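Local coordinates for increased recombination centers protein 6 (Saccharomyces cerevisiae, PDB 3UC9) that acts as a clathrin coat accessory factor structurally related to small G proteins and is involved in gross chromosomal rearrangements and telomere healing, at residues L33-H38 against L108-R113; P37-K42 against I78-D83; A128-F133 against F159-E164. One frame throughout, in Å; residues are numbered along the deposited sequence.

Contact 1: residues L33-H38 against L108-R113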
loop_
_atom_site.group_PDB
_atom_site.type_symbol
_atom_site.label_atom_id
_atom_site.label_comp_id
_atom_site.label_asym_id
_atom_site.label_seq_id
_atom_site.Cartn_x
_atom_site.Cartn_y
_atom_site.Cartn_z
ATOM N N LEU A 33 6.218 -2.870 1.237
ATOM C CA LEU A 33 6.715 -4.150 1.719
ATOM C C LEU A 33 6.658 -5.182 0.589
ATOM O O LEU A 33 5.737 -5.157 -0.235
ATOM C CB LEU A 33 5.838 -4.622 2.880
ATOM C CG LEU A 33 6.095 -6.002 3.496
ATOM C CD1 LEU A 33 7.380 -5.976 4.308
ATOM C CD2 LEU A 33 4.906 -6.473 4.354
ATOM N N SER A 34 7.646 -6.076 0.549
ATOM C CA SER A 34 7.564 -7.279 -0.283
ATOM C C SER A 34 8.160 -8.460 0.453
ATOM O O SER A 34 9.004 -8.284 1.329
ATOM C CB SER A 34 8.294 -7.081 -1.608
ATOM O OG SER A 34 9.698 -6.958 -1.425
ATOM N N ASP A 35 7.714 -9.669 0.118
ATOM C CA ASP A 35 8.487 -10.845 0.499
ATOM C C ASP A 35 9.758 -10.891 -0.363
ATOM O O ASP A 35 9.799 -10.321 -1.476
ATOM C CB ASP A 35 7.683 -12.162 0.460
ATOM C CG ASP A 35 6.869 -12.347 -0.810
ATOM O OD1 ASP A 35 6.155 -11.410 -1.216
ATOM O OD2 ASP A 35 6.910 -13.460 -1.380
ATOM N N HIS A 36 10.780 -11.566 0.154
ATOM C CA HIS A 36 12.143 -11.494 -0.397
ATOM C C HIS A 36 12.271 -11.716 -1.901
ATOM O O HIS A 36 13.025 -10.995 -2.549
ATOM C CB HIS A 36 13.094 -12.451 0.331
ATOM C CG HIS A 36 13.549 -11.956 1.668
ATOM N ND1 HIS A 36 13.837 -10.632 1.918
ATOM C CD2 HIS A 36 13.799 -12.620 2.822
ATOM C CE1 HIS A 36 14.214 -10.496 3.177
ATOM N NE2 HIS A 36 14.198 -11.688 3.749
ATOM N N PRO A 37 11.553 -12.713 -2.465
ATOM C CA PRO A 37 11.709 -12.940 -3.899
ATOM C C PRO A 37 11.303 -11.768 -4.778
ATOM O O PRO A 37 11.749 -11.696 -5.918
ATOM C CB PRO A 37 10.796 -14.146 -4.176
ATOM C CG PRO A 37 10.681 -14.850 -2.869
ATOM C CD PRO A 37 10.755 -13.771 -1.822
ATOM N N HIS A 38 10.466 -10.860 -4.267
ATOM C CA HIS A 38 9.992 -9.725 -5.065
ATOM C C HIS A 38 10.646 -8.395 -4.699
ATOM O O HIS A 38 10.127 -7.340 -5.044
ATOM C CB HIS A 38 8.467 -9.638 -4.976
ATOM C CG HIS A 38 7.800 -10.956 -5.191
ATOM N ND1 HIS A 38 7.858 -11.634 -6.391
ATOM C CD2 HIS A 38 7.125 -11.757 -4.336
ATOM C CE1 HIS A 38 7.217 -12.785 -6.270
ATOM N NE2 HIS A 38 6.770 -12.886 -5.029
ATOM N N LEU A 108 1.712 -3.703 -0.332
ATOM C CA LEU A 108 2.381 -4.986 -0.340
ATOM C C LEU A 108 2.556 -5.437 -1.787
ATOM O O LEU A 108 1.590 -5.455 -2.565
ATOM C CB LEU A 108 1.570 -6.007 0.463
ATOM C CG LEU A 108 2.045 -7.455 0.388
ATOM C CD1 LEU A 108 3.425 -7.600 1.011
ATOM C CD2 LEU A 108 1.043 -8.390 1.049
ATOM N N ILE A 109 3.796 -5.764 -2.141
ATOM C CA ILE A 109 4.146 -6.250 -3.469
ATOM C C ILE A 109 4.423 -7.749 -3.341
ATOM O O ILE A 109 5.379 -8.136 -2.688
ATOM C CB ILE A 109 5.411 -5.555 -4.015
ATOM C CG1 ILE A 109 5.285 -4.024 -3.965
ATOM C CG2 ILE A 109 5.696 -6.020 -5.432
ATOM C CD1 ILE A 109 4.180 -3.485 -4.792
ATOM N N THR A 110 3.601 -8.586 -3.968
ATOM C CA THR A 110 3.748 -10.028 -3.805
ATOM C C THR A 110 3.093 -10.830 -4.920
ATOM O O THR A 110 2.464 -10.278 -5.824
ATOM C CB THR A 110 3.179 -10.509 -2.434
ATOM O OG1 THR A 110 3.622 -11.849 -2.163
ATOM C CG2 THR A 110 1.663 -10.460 -2.427
ATOM N N ASP A 111 3.289 -12.138 -4.860
ATOM C CA ASP A 111 2.579 -13.080 -5.722
ATOM C C ASP A 111 1.425 -13.559 -4.866
ATOM O O ASP A 111 1.639 -14.327 -3.952
ATOM C CB ASP A 111 3.500 -14.237 -6.116
ATOM C CG ASP A 111 2.778 -15.357 -6.847
ATOM O OD1 ASP A 111 1.531 -15.372 -6.895
ATOM O OD2 ASP A 111 3.472 -16.238 -7.380
ATOM N N ILE A 112 0.209 -13.087 -5.136
ATOM C CA ILE A 112 -0.899 -13.357 -4.217
ATOM C C ILE A 112 -1.362 -14.813 -4.222
ATOM O O ILE A 112 -2.000 -15.254 -3.269
ATOM C CB ILE A 112 -2.120 -12.408 -4.425
ATOM C CG1 ILE A 112 -2.828 -12.684 -5.753
ATOM C CG2 ILE A 112 -1.687 -10.959 -4.321
ATOM C CD1 ILE A 112 -4.128 -11.920 -5.908
ATOM N N ARG A 113 -1.053 -15.550 -5.285
ATOM C CA ARG A 113 -1.326 -16.989 -5.311
ATOM C C ARG A 113 -0.422 -17.744 -4.339
ATOM O O ARG A 113 -0.844 -18.730 -3.733
ATOM C CB ARG A 113 -1.146 -17.558 -6.717
ATOM C CG ARG A 113 -2.310 -17.285 -7.660
ATOM C CD ARG A 113 -2.223 -18.190 -8.861
ATOM N NE ARG A 113 -3.125 -17.803 -9.947
ATOM C CZ ARG A 113 -4.388 -18.207 -10.092
ATOM N NH1 ARG A 113 -4.964 -19.019 -9.205
ATOM N NH2 ARG A 113 -5.089 -17.788 -11.140
#
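Leu33 lies alongside Leu108, the two side chains running the same way, with CD2 of Leu33 3.8 Å from CD1 of Leu108. They face helix 84-91 from two parallel neighbouring strands, 29-35 and 103-110, in the middle of the Rossmann-like sheet that the protein shares with small G proteins. The backbone of Leu33 accepts a nearly straight bond from the neighbouring strand, Ile109 N to Leu33 O at 2.8 Å, and the same oxygen receives a CA-H...O contact from Leu108. At the next residue Ile109 O meets CB of Ser34 at 3.3 Å and, though buried, has no polar partner in the model. Side chains then take over the pairing. Thr110 OG1 donates to Asp35 OD1 over 2.7 Å, reaching it on the syn side but 33° out of the carboxylate plane. With CG between backbone N and carbonyl carbon (chi1 47°), the Asp35 carboxylate is brought beside Thr110, whose OG1 is also bonded to Thr115 OG1. His38, the N-cap residue of helix 39-50, closes the end of the contact. Its ring is sandwiched between CB of Pro37 over one face and the carbonyl carbon of Thr110 over the other, while Asp35 OD1 lies at its edge. Asp111 turns its carboxylate away, OD1 to Asn140 and, weakly, to Arg113 N at the start of helix 112-115; its CB remains 3.7 Å from NE2 of His38.

Contact 2: residues P37-K42 against I78-D83. Unlike the reference sequence in segment 78-83: Asp83 (reference Glu).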
loop_
_atom_site.group_PDB
_atom_site.type_symbol
_atom_site.label_atom_id
_atom_site.label_comp_id
_atom_site.label_asym_id
_atom_site.label_seq_id
_atom_site.Cartn_x
_atom_site.Cartn_y
_atom_site.Cartn_z
ATOM N N PRO A 37 11.553 -12.713 -2.465
ATOM C CA PRO A 37 11.709 -12.940 -3.899
ATOM C C PRO A 37 11.303 -11.768 -4.778
ATOM O O PRO A 37 11.749 -11.696 -5.918
ATOM C CB PRO A 37 10.796 -14.146 -4.176
ATOM C CG PRO A 37 10.681 -14.850 -2.869
ATOM C CD PRO A 37 10.755 -13.771 -1.822
ATOM N N HIS A 38 10.466 -10.860 -4.267
ATOM C CA HIS A 38 9.992 -9.725 -5.065
ATOM C C HIS A 38 10.646 -8.395 -4.699
ATOM O O HIS A 38 10.127 -7.340 -5.044
ATOM C CB HIS A 38 8.467 -9.638 -4.976
ATOM C CG HIS A 38 7.800 -10.956 -5.191
ATOM N ND1 HIS A 38 7.858 -11.634 -6.391
ATOM C CD2 HIS A 38 7.125 -11.757 -4.336
ATOM C CE1 HIS A 38 7.217 -12.785 -6.270
ATOM N NE2 HIS A 38 6.770 -12.886 -5.029
ATOM N N ASN A 39 11.796 -8.441 -4.019
ATOM C CA ASN A 39 12.469 -7.209 -3.608
ATOM C C ASN A 39 12.850 -6.342 -4.794
ATOM O O ASN A 39 12.696 -5.118 -4.733
ATOM C CB ASN A 39 13.715 -7.488 -2.745
ATOM C CG ASN A 39 13.359 -7.958 -1.341
ATOM O OD1 ASN A 39 12.244 -7.726 -0.870
ATOM N ND2 ASN A 39 14.300 -8.612 -0.665
ATOM N N PHE A 40 13.343 -6.954 -5.869
ATOM C CA PHE A 40 13.780 -6.164 -7.014
ATOM C C PHE A 40 12.614 -5.482 -7.706
ATOM O O PHE A 40 12.703 -4.292 -8.047
ATOM C CB PHE A 40 14.576 -6.981 -8.039
ATOM C CG PHE A 40 15.042 -6.160 -9.215
ATOM C CD1 PHE A 40 16.003 -5.169 -9.050
ATOM C CD2 PHE A 40 14.487 -6.342 -10.470
ATOM C CE1 PHE A 40 16.414 -4.397 -10.110
ATOM C CE2 PHE A 40 14.894 -5.564 -11.540
ATOM C CZ PHE A 40 15.862 -4.601 -11.368
ATOM N N LEU A 41 11.544 -6.238 -7.933
ATOM C CA LEU A 41 10.310 -5.684 -8.492
ATOM C C LEU A 41 9.789 -4.525 -7.634
ATOM O O LEU A 41 9.346 -3.511 -8.166
ATOM C CB LEU A 41 9.240 -6.768 -8.669
ATOM C CG LEU A 41 9.359 -7.666 -9.903
ATOM C CD1 LEU A 41 8.204 -8.646 -9.945
ATOM C CD2 LEU A 41 9.392 -6.844 -11.193
ATOM N N LYS A 42 9.886 -4.663 -6.314
ATOM C CA LYS A 42 9.550 -3.571 -5.398
ATOM C C LYS A 42 10.402 -2.319 -5.665
ATOM O O LYS A 42 9.873 -1.210 -5.689
ATOM C CB LYS A 42 9.671 -4.045 -3.949
ATOM C CG LYS A 42 9.462 -2.972 -2.894
ATOM C CD LYS A 42 9.728 -3.519 -1.504
ATOM C CE LYS A 42 11.224 -3.714 -1.262
ATOM N NZ LYS A 42 11.444 -4.595 -0.088
ATOM N N ILE A 78 10.623 1.478 3.484
ATOM C CA ILE A 78 10.792 0.333 2.598
ATOM C C ILE A 78 11.250 -0.840 3.458
ATOM O O ILE A 78 12.223 -0.722 4.210
ATOM C CB ILE A 78 11.810 0.616 1.491
ATOM C CG1 ILE A 78 11.430 1.893 0.728
ATOM C CG2 ILE A 78 11.898 -0.582 0.525
ATOM C CD1 ILE A 78 12.576 2.508 -0.030
ATOM N N ASP A 79 10.519 -1.946 3.389
ATOM C CA ASP A 79 10.823 -3.112 4.201
ATOM C C ASP A 79 10.698 -4.383 3.360
ATOM O O ASP A 79 10.158 -4.372 2.239
ATOM C CB ASP A 79 9.884 -3.187 5.412
ATOM C CG ASP A 79 10.487 -3.929 6.608
ATOM O OD1 ASP A 79 11.623 -4.451 6.529
ATOM O OD2 ASP A 79 9.799 -3.999 7.652
ATOM N N SER A 80 11.228 -5.463 3.916
ATOM C CA SER A 80 11.195 -6.776 3.292
ATOM C C SER A 80 10.976 -7.813 4.371
ATOM O O SER A 80 11.251 -7.568 5.548
ATOM C CB SER A 80 12.519 -7.058 2.581
ATOM O OG SER A 80 12.441 -8.228 1.793
ATOM N N CYS A 81 10.506 -8.982 3.967
ATOM C CA CYS A 81 10.320 -10.077 4.909
ATOM C C CYS A 81 10.478 -11.408 4.211
ATOM O O CYS A 81 10.241 -11.513 3.015
ATOM C CB CYS A 81 8.941 -9.981 5.575
ATOM S SG CYS A 81 7.523 -10.105 4.470
ATOM N N LYS A 82 10.898 -12.427 4.957
ATOM C CA LYS A 82 10.955 -13.783 4.409
ATOM C C LYS A 82 9.555 -14.375 4.286
ATOM O O LYS A 82 9.253 -15.059 3.303
ATOM C CB LYS A 82 11.829 -14.702 5.268
ATOM C CG LYS A 82 12.039 -16.090 4.659
ATOM C CD LYS A 82 12.766 -17.030 5.619
ATOM C CE LYS A 82 12.460 -18.507 5.336
ATOM N NZ LYS A 82 12.812 -18.924 3.952
ATOM N N ASP A 83 8.720 -14.114 5.291
ATOM C CA ASP A 83 7.361 -14.656 5.362
ATOM C C ASP A 83 6.390 -13.546 5.777
ATOM O O ASP A 83 6.541 -12.952 6.851
ATOM C CB ASP A 83 7.301 -15.785 6.398
ATOM C CG ASP A 83 8.197 -16.960 6.045
ATOM O OD1 ASP A 83 7.894 -17.677 5.062
ATOM O OD2 ASP A 83 9.203 -17.170 6.760
#
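Lys42 reaches from the first turn of helix 39-50 to strand 71-81 and carries the tightly packed half of this contact. Its CE rests 3.7 Å from CG2 of Ile78, the Lys42 and Ile78 side chains crossing at a slant. Lys42 NZ then donates to Asp79 O at 2.7 Å, approaching from above the carbonyl plane, 51° out of it. The chain leaves the backbone extended and bends only at chi3 (74°), which turns the ammonium toward the strand end. Lys42 NZ also bonds to Ser34 OG and weakly to Asn39 OD1 at 3.3 Å, one turn earlier in the helix. This buried charge is therefore probably stabilised largely by neutral oxygens: the Asp79 side chain sets off away from the helix, OD1 of Asp79 stays 6.6 Å from NZ of Lys42, and OD2 of Asp79 accepts from Trp87 NE1. The strand-loop-helix unit to which Lys42 belongs probably corresponds in position to the P-loop of small G proteins, whose lysine also stands near the start of the helix; here, however, residues 36-41 include no glycine, and the lysine amine is spent on protein groups. Toward solvent the contact thins to a single polar pair. Ser80 OG donates to Asn39 OD1 over 2.7 Å, in the amide plane and on a lone pair. With Ser80 OG anti to the backbone N (chi1 -171°), the hydroxyl extends out to the amide and lies within weak bonding range of Ser34 O and His36 ND1 as well. Past this pair the segments diverge, Pro37 and Lys82 both being exposed.

Contact 3: residues A128-F133 against F159-E164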
loop_
_atom_site.group_PDB
_atom_site.type_symbol
_atom_site.label_atom_id
_atom_site.label_comp_id
_atom_site.label_asym_id
_atom_site.label_seq_id
_atom_site.Cartn_x
_atom_site.Cartn_y
_atom_site.Cartn_z
ATOM N N ALA A 128 -4.986 -2.252 12.222
ATOM C CA ALA A 128 -4.617 -1.036 11.485
ATOM C C ALA A 128 -5.418 0.168 11.984
ATOM O O ALA A 128 -6.547 0.035 12.473
ATOM C CB ALA A 128 -4.845 -1.205 9.969
ATOM N N HIS A 129 -4.814 1.346 11.868
ATOM C CA HIS A 129 -5.558 2.582 12.008
ATOM C C HIS A 129 -6.641 2.579 10.934
ATOM O O HIS A 129 -6.434 2.100 9.813
ATOM C CB HIS A 129 -4.631 3.794 11.853
ATOM C CG HIS A 129 -5.272 5.103 12.205
ATOM N ND1 HIS A 129 -6.162 5.741 11.370
ATOM C CD2 HIS A 129 -5.155 5.891 13.300
ATOM C CE1 HIS A 129 -6.568 6.864 11.935
ATOM N NE2 HIS A 129 -5.965 6.984 13.104
ATOM N N ARG A 130 -7.794 3.118 11.300
ATOM C CA ARG A 130 -8.997 3.069 10.470
ATOM C C ARG A 130 -8.913 3.887 9.171
ATOM O O ARG A 130 -9.714 3.671 8.276
ATOM C CB ARG A 130 -10.220 3.502 11.315
ATOM C CG ARG A 130 -10.602 2.533 12.460
ATOM C CD ARG A 130 -11.467 1.342 11.989
ATOM N NE ARG A 130 -10.794 0.563 10.956
ATOM C CZ ARG A 130 -9.913 -0.414 11.171
ATOM N NH1 ARG A 130 -9.598 -0.805 12.403
ATOM N NH2 ARG A 130 -9.342 -1.016 10.133
ATOM N N ASN A 131 -7.950 4.798 9.061
ATOM C CA ASN A 131 -7.762 5.639 7.851
ATOM C C ASN A 131 -6.696 5.137 6.848
ATOM O O ASN A 131 -6.649 5.589 5.684
ATOM C CB ASN A 131 -7.405 7.072 8.277
ATOM C CG ASN A 131 -7.406 8.067 7.111
ATOM O OD1 ASN A 131 -8.405 8.194 6.391
ATOM N ND2 ASN A 131 -6.290 8.807 6.944
ATOM N N THR A 132 -5.842 4.224 7.295
ATOM C CA THR A 132 -4.734 3.718 6.489
ATOM C C THR A 132 -5.226 3.019 5.224
ATOM O O THR A 132 -6.009 2.075 5.296
ATOM C CB THR A 132 -3.855 2.741 7.315
ATOM O OG1 THR A 132 -3.408 3.382 8.524
ATOM C CG2 THR A 132 -2.644 2.293 6.538
ATOM N N PHE A 133 -4.775 3.463 4.054
ATOM C CA PHE A 133 -5.079 2.696 2.845
ATOM C C PHE A 133 -4.197 1.434 2.768
ATOM O O PHE A 133 -3.057 1.415 3.257
ATOM C CB PHE A 133 -5.012 3.557 1.568
ATOM C CG PHE A 133 -3.619 3.956 1.115
ATOM C CD1 PHE A 133 -2.786 3.051 0.469
ATOM C CD2 PHE A 133 -3.180 5.265 1.254
ATOM C CE1 PHE A 133 -1.526 3.437 0.008
ATOM C CE2 PHE A 133 -1.918 5.656 0.799
ATOM C CZ PHE A 133 -1.094 4.739 0.182
ATOM N N PHE A 159 -14.065 -2.621 5.527
ATOM C CA PHE A 159 -13.595 -1.763 6.610
ATOM C C PHE A 159 -13.731 -0.280 6.241
ATOM O O PHE A 159 -13.993 0.075 5.088
ATOM C CB PHE A 159 -12.123 -2.076 6.940
ATOM C CG PHE A 159 -11.916 -3.384 7.666
ATOM C CD1 PHE A 159 -11.894 -3.427 9.054
ATOM C CD2 PHE A 159 -11.722 -4.558 6.959
ATOM C CE1 PHE A 159 -11.697 -4.617 9.726
ATOM C CE2 PHE A 159 -11.529 -5.760 7.626
ATOM C CZ PHE A 159 -11.518 -5.787 9.010
ATOM N N THR A 160 -13.547 0.595 7.225
ATOM C CA THR A 160 -13.445 2.028 6.944
ATOM C C THR A 160 -12.354 2.286 5.887
ATOM O O THR A 160 -12.481 3.175 5.036
ATOM C CB THR A 160 -13.086 2.829 8.223
ATOM O OG1 THR A 160 -11.954 2.223 8.852
ATOM C CG2 THR A 160 -14.253 2.866 9.212
ATOM N N ASN A 161 -11.275 1.511 5.966
ATOM C CA ASN A 161 -10.095 1.688 5.115
ATOM C C ASN A 161 -10.359 1.443 3.641
ATOM O O ASN A 161 -11.188 0.599 3.287
ATOM C CB ASN A 161 -9.007 0.698 5.530
ATOM C CG ASN A 161 -8.749 0.696 7.006
ATOM O OD1 ASN A 161 -9.564 0.212 7.800
ATOM N ND2 ASN A 161 -7.606 1.209 7.391
ATOM N N VAL A 162 -9.651 2.178 2.787
ATOM C CA VAL A 162 -9.580 1.847 1.372
ATOM C C VAL A 162 -8.666 0.633 1.260
ATOM O O VAL A 162 -7.502 0.681 1.675
ATOM C CB VAL A 162 -9.022 3.019 0.543
ATOM C CG1 VAL A 162 -8.773 2.589 -0.916
ATOM C CG2 VAL A 162 -9.976 4.220 0.624
ATOM N N ILE A 163 -9.209 -0.460 0.742
ATOM C CA ILE A 163 -8.440 -1.686 0.539
ATOM C C ILE A 163 -8.627 -2.066 -0.910
ATOM O O ILE A 163 -9.759 -2.148 -1.373
ATOM C CB ILE A 163 -8.947 -2.844 1.406
ATOM C CG1 ILE A 163 -8.874 -2.486 2.888
ATOM C CG2 ILE A 163 -8.142 -4.122 1.114
ATOM C CD1 ILE A 163 -9.417 -3.555 3.790
ATOM N N GLU A 164 -7.534 -2.281 -1.628
ATOM C CA GLU A 164 -7.654 -2.686 -3.012
ATOM C C GLU A 164 -6.544 -3.610 -3.485
ATOM O O GLU A 164 -5.366 -3.368 -3.244
ATOM C CB GLU A 164 -7.732 -1.463 -3.916
ATOM C CG GLU A 164 -8.415 -1.743 -5.240
ATOM C CD GLU A 164 -9.018 -0.505 -5.879
ATOM O OE1 GLU A 164 -9.730 0.253 -5.184
ATOM O OE2 GLU A 164 -8.782 -0.297 -7.083
HETATM O O HOH W 1 -8.205 4.687 3.671
#
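Asn161 inserts its amide into the type I turn from His129 to Thr132. Its two ends divide the work: ND2 of Asn161 donates to His129 O and to Thr132 O, both at 2.8 Å and both close to the amide plane, bridging the two ends of the turn, while OD1 of Asn161 accepts from Arg130 NH2 at 2.6 Å. Arg130 folds back to reach it, bending at chi2 (-83°) and chi3 (58°), so that the guanidinium presents an edge to Asn161, their planes 74° apart. The same edge serves Thr160, whose OG1 accepts from Arg130 NE at 2.9 Å and donates to Arg130 O at 2.7 Å. With OG1 set between its backbone N and carbonyl carbon, Thr160 holds the hydroxyl within reach of both. CD1 of Phe159 lies over one guanidinium face. A water links Asn131 O to Val162 N, and CB of Phe133 packs on CB of Val162. The turn carries the chain from helix 121-127, where Met125 O also binds Arg130 NH2, into strand 133-138; residues 159-162 lead into the adjacent parallel edge strand 163-167, with Phe133 and Val162 resting against helix 185-195.

Overall arrangement
All three reach one mixed sheet, contacts 1 and 2 on one side of the chain's centre, contact 3 on the other. Contact 1 is the buried one, joining central strands 29-35 and 103-110 where they run out into loops. Contact 2, its centre about 6 Å away, shares Pro37 and His38 with it and ties the following helix to strand 71-81; Ser34 of the first bonds to Lys42 of the second. Contact 3, at the edge strand, touches neither, its centre about 20 Å from that of contact 1. Backbone pairing and leucine packing give way to a lysine-centred polar network in contact 2 and, in contact 3, to an asparagine amide seated in a turn whose arginine reaches back to it.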